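Long-range contact in redox-sensing transcriptional repressor rex (Thermoanaerobacter ethanolicus, PDB 3WG9), which probably represses transcription as a DNA-binding homodimer that responds to the cellular balance of NADH and NAD(+): residues Leu152-Asp157 against Asn176-Asp181. Sequence-based numbering, arbitrary orientation.
Sequences LCIPKD and NFLPID
At the C-terminal edge of a Rossmann-type parallel sheet, where the dinucleotide is bound, Leu152 and Asn176 end two adjacent strands as a parallel bridge, and beyond it the two loops draw apart and are joined by side chains. The last rung is the bond from Phe177 N to Leu152 O (3.0 Å). The same oxygen sits at the edge of the Phe177 ring, near its plane, while Cys153 SG approaches that ring obliquely, 4.9 Å from its centroid.

Leu178 then reaches across to the other loop with both branches. CD2 meets Leu152 CB at 3.8 Å and lies close to the carbonyl oxygens of Leu152 and Ile154, whereas CD1 lies by those of Ile154 and Pro155 and reaches Lys156 CA at 3.7 Å; a single leucine thus fills the bend made by residues 152-156. Farther out, the aliphatic chain of Lys156 crosses Ile180 at about a right angle, with CG of the lysine 3.7 Å from Ile180 CD1.

Asn176 shapes its own loop. With CG anti to the backbone N (chi1 173°), its OD1 accepts from Leu178 N at 3.1 Å in an Asx turn, the donor standing above the carbonyl plane. At the other end of the amide, ND2 donates through a bent bond to Ile180 O at 2.8 Å, in the amide plane, and also bonds Asn192 OD1.

Ile154 and Phe177 are NADH-binding residues, although no cofactor is bound to this chain, so the contact brings two elements of the cofactor site together. Helix 159-168 packs on Leu152, Ile154 and Leu178, helix 94-102 covers Cys153 and Phe177, and Tyr102 of the second subunit hydrogen-bonds Phe177 O and packs on Pro179.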
loop_
_atom_site.group_PDB
_atom_site.type_symbol
_atom_site.label_atom_id
_atom_site.label_comp_id
_atom_site.label_asym_id
_atom_site.label_seq_id
_atom_site.Cartn_x
_atom_site.Cartn_y
_atom_site.Cartn_z
ATOM N N LEU B 152 -13.178 0.549 -3.704
ATOM C CA LEU B 152 -13.438 1.640 -4.619
ATOM C C LEU B 152 -12.293 1.768 -5.599
ATOM O O LEU B 152 -11.143 2.025 -5.173
ATOM C CB LEU B 152 -13.659 3.003 -3.916
ATOM C CG LEU B 152 -14.800 3.211 -2.920
ATOM C CD1 LEU B 152 -14.717 4.675 -2.403
ATOM C CD2 LEU B 152 -16.175 2.955 -3.555
ATOM N N CYS B 153 -12.580 1.509 -6.879
ATOM C CA CYS B 153 -11.548 1.577 -7.950
ATOM C C CYS B 153 -12.079 2.464 -9.087
ATOM O O CYS B 153 -11.975 2.146 -10.274
ATOM C CB CYS B 153 -11.356 0.155 -8.471
ATOM S SG CYS B 153 -10.597 -0.948 -7.236
ATOM N N ILE B 154 -12.819 3.493 -8.731
ATOM C CA ILE B 154 -13.408 4.372 -9.744
ATOM C C ILE B 154 -12.687 5.704 -9.802
ATOM O O ILE B 154 -11.856 5.997 -8.933
ATOM C CB ILE B 154 -14.860 4.660 -9.402
ATOM C CG1 ILE B 154 -15.068 4.765 -7.886
ATOM C CG2 ILE B 154 -15.756 3.590 -10.012
ATOM C CD1 ILE B 154 -16.360 5.451 -7.623
ATOM N N PRO B 155 -13.006 6.554 -10.800
ATOM C CA PRO B 155 -12.339 7.863 -10.797
ATOM C C PRO B 155 -12.817 8.721 -9.629
ATOM O O PRO B 155 -13.845 8.428 -9.036
ATOM C CB PRO B 155 -12.785 8.494 -12.126
ATOM C CG PRO B 155 -13.491 7.440 -12.887
ATOM C CD PRO B 155 -13.978 6.428 -11.904
ATOM N N LYS B 156 -12.099 9.796 -9.309
ATOM C CA LYS B 156 -12.513 10.702 -8.210
ATOM C C LYS B 156 -13.845 11.402 -8.426
ATOM O O LYS B 156 -14.536 11.768 -7.465
ATOM C CB LYS B 156 -11.437 11.753 -8.000
ATOM C CG LYS B 156 -10.051 11.143 -7.916
ATOM C CD LYS B 156 -9.017 12.241 -7.808
ATOM C CE LYS B 156 -9.415 13.428 -8.676
ATOM N NZ LYS B 156 -8.534 14.587 -8.413
ATOM N N ASP B 157 -14.191 11.577 -9.702
ATOM C CA ASP B 157 -15.472 12.130 -10.144
ATOM C C ASP B 157 -16.649 11.914 -9.179
ATOM O O ASP B 157 -16.946 12.779 -8.360
ATOM C CB ASP B 157 -15.827 11.607 -11.545
ATOM C CG ASP B 157 -15.075 12.337 -12.653
ATOM O OD1 ASP B 157 -15.576 13.402 -13.085
ATOM O OD2 ASP B 157 -14.006 11.845 -13.104
ATOM N N ASN B 176 -10.356 1.928 -0.106
ATOM C CA ASN B 176 -10.439 3.031 -1.070
ATOM C C ASN B 176 -9.098 3.168 -1.830
ATOM O O ASN B 176 -8.127 3.530 -1.212
ATOM C CB ASN B 176 -10.700 4.346 -0.318
ATOM C CG ASN B 176 -10.631 5.575 -1.233
ATOM O OD1 ASN B 176 -10.955 5.506 -2.433
ATOM N ND2 ASN B 176 -10.128 6.689 -0.684
ATOM N N PHE B 177 -9.061 2.884 -3.128
ATOM C CA PHE B 177 -7.828 3.060 -3.936
ATOM C C PHE B 177 -7.628 4.450 -4.554
ATOM O O PHE B 177 -6.620 4.688 -5.227
ATOM C CB PHE B 177 -7.779 2.051 -5.061
ATOM C CG PHE B 177 -7.357 0.700 -4.585
ATOM C CD1 PHE B 177 -6.005 0.350 -4.612
ATOM C CD2 PHE B 177 -8.279 -0.115 -3.952
ATOM C CE1 PHE B 177 -5.575 -0.884 -4.134
ATOM C CE2 PHE B 177 -7.868 -1.365 -3.471
ATOM C CZ PHE B 177 -6.522 -1.725 -3.536
ATOM N N LEU B 178 -8.605 5.325 -4.382
ATOM C CA LEU B 178 -8.491 6.640 -4.984
ATOM C C LEU B 178 -7.652 7.529 -4.117
ATOM O O LEU B 178 -7.827 7.530 -2.898
ATOM C CB LEU B 178 -9.833 7.314 -5.188
ATOM C CG LEU B 178 -11.202 6.656 -5.354
ATOM C CD1 LEU B 178 -12.007 7.637 -6.219
ATOM C CD2 LEU B 178 -11.259 5.229 -5.901
ATOM N N PRO B 179 -6.820 8.365 -4.761
ATOM C CA PRO B 179 -5.840 9.173 -4.073
ATOM C C PRO B 179 -6.507 10.345 -3.384
ATOM O O PRO B 179 -5.925 11.415 -3.361
ATOM C CB PRO B 179 -4.950 9.680 -5.221
ATOM C CG PRO B 179 -5.886 9.815 -6.380
ATOM C CD PRO B 179 -6.856 8.646 -6.210
ATOM N N ILE B 180 -7.683 10.139 -2.808
ATOM C CA ILE B 180 -8.403 11.144 -2.022
ATOM C C ILE B 180 -9.049 10.552 -0.754
ATOM O O ILE B 180 -9.555 9.442 -0.771
ATOM C CB ILE B 180 -9.494 11.742 -2.888
ATOM C CG1 ILE B 180 -8.873 12.816 -3.787
ATOM C CG2 ILE B 180 -10.648 12.284 -2.055
ATOM C CD1 ILE B 180 -9.819 13.263 -4.877
ATOM N N ASP B 181 -9.029 11.293 0.341
ATOM C CA ASP B 181 -9.560 10.810 1.608
ATOM C C ASP B 181 -11.077 11.076 1.803
ATOM O O ASP B 181 -11.518 12.211 2.064
ATOM C CB ASP B 181 -8.694 11.291 2.777
ATOM C CG ASP B 181 -7.332 10.566 2.839
ATOM O OD1 ASP B 181 -6.928 9.881 1.863
ATOM O OD2 ASP B 181 -6.664 10.641 3.891
#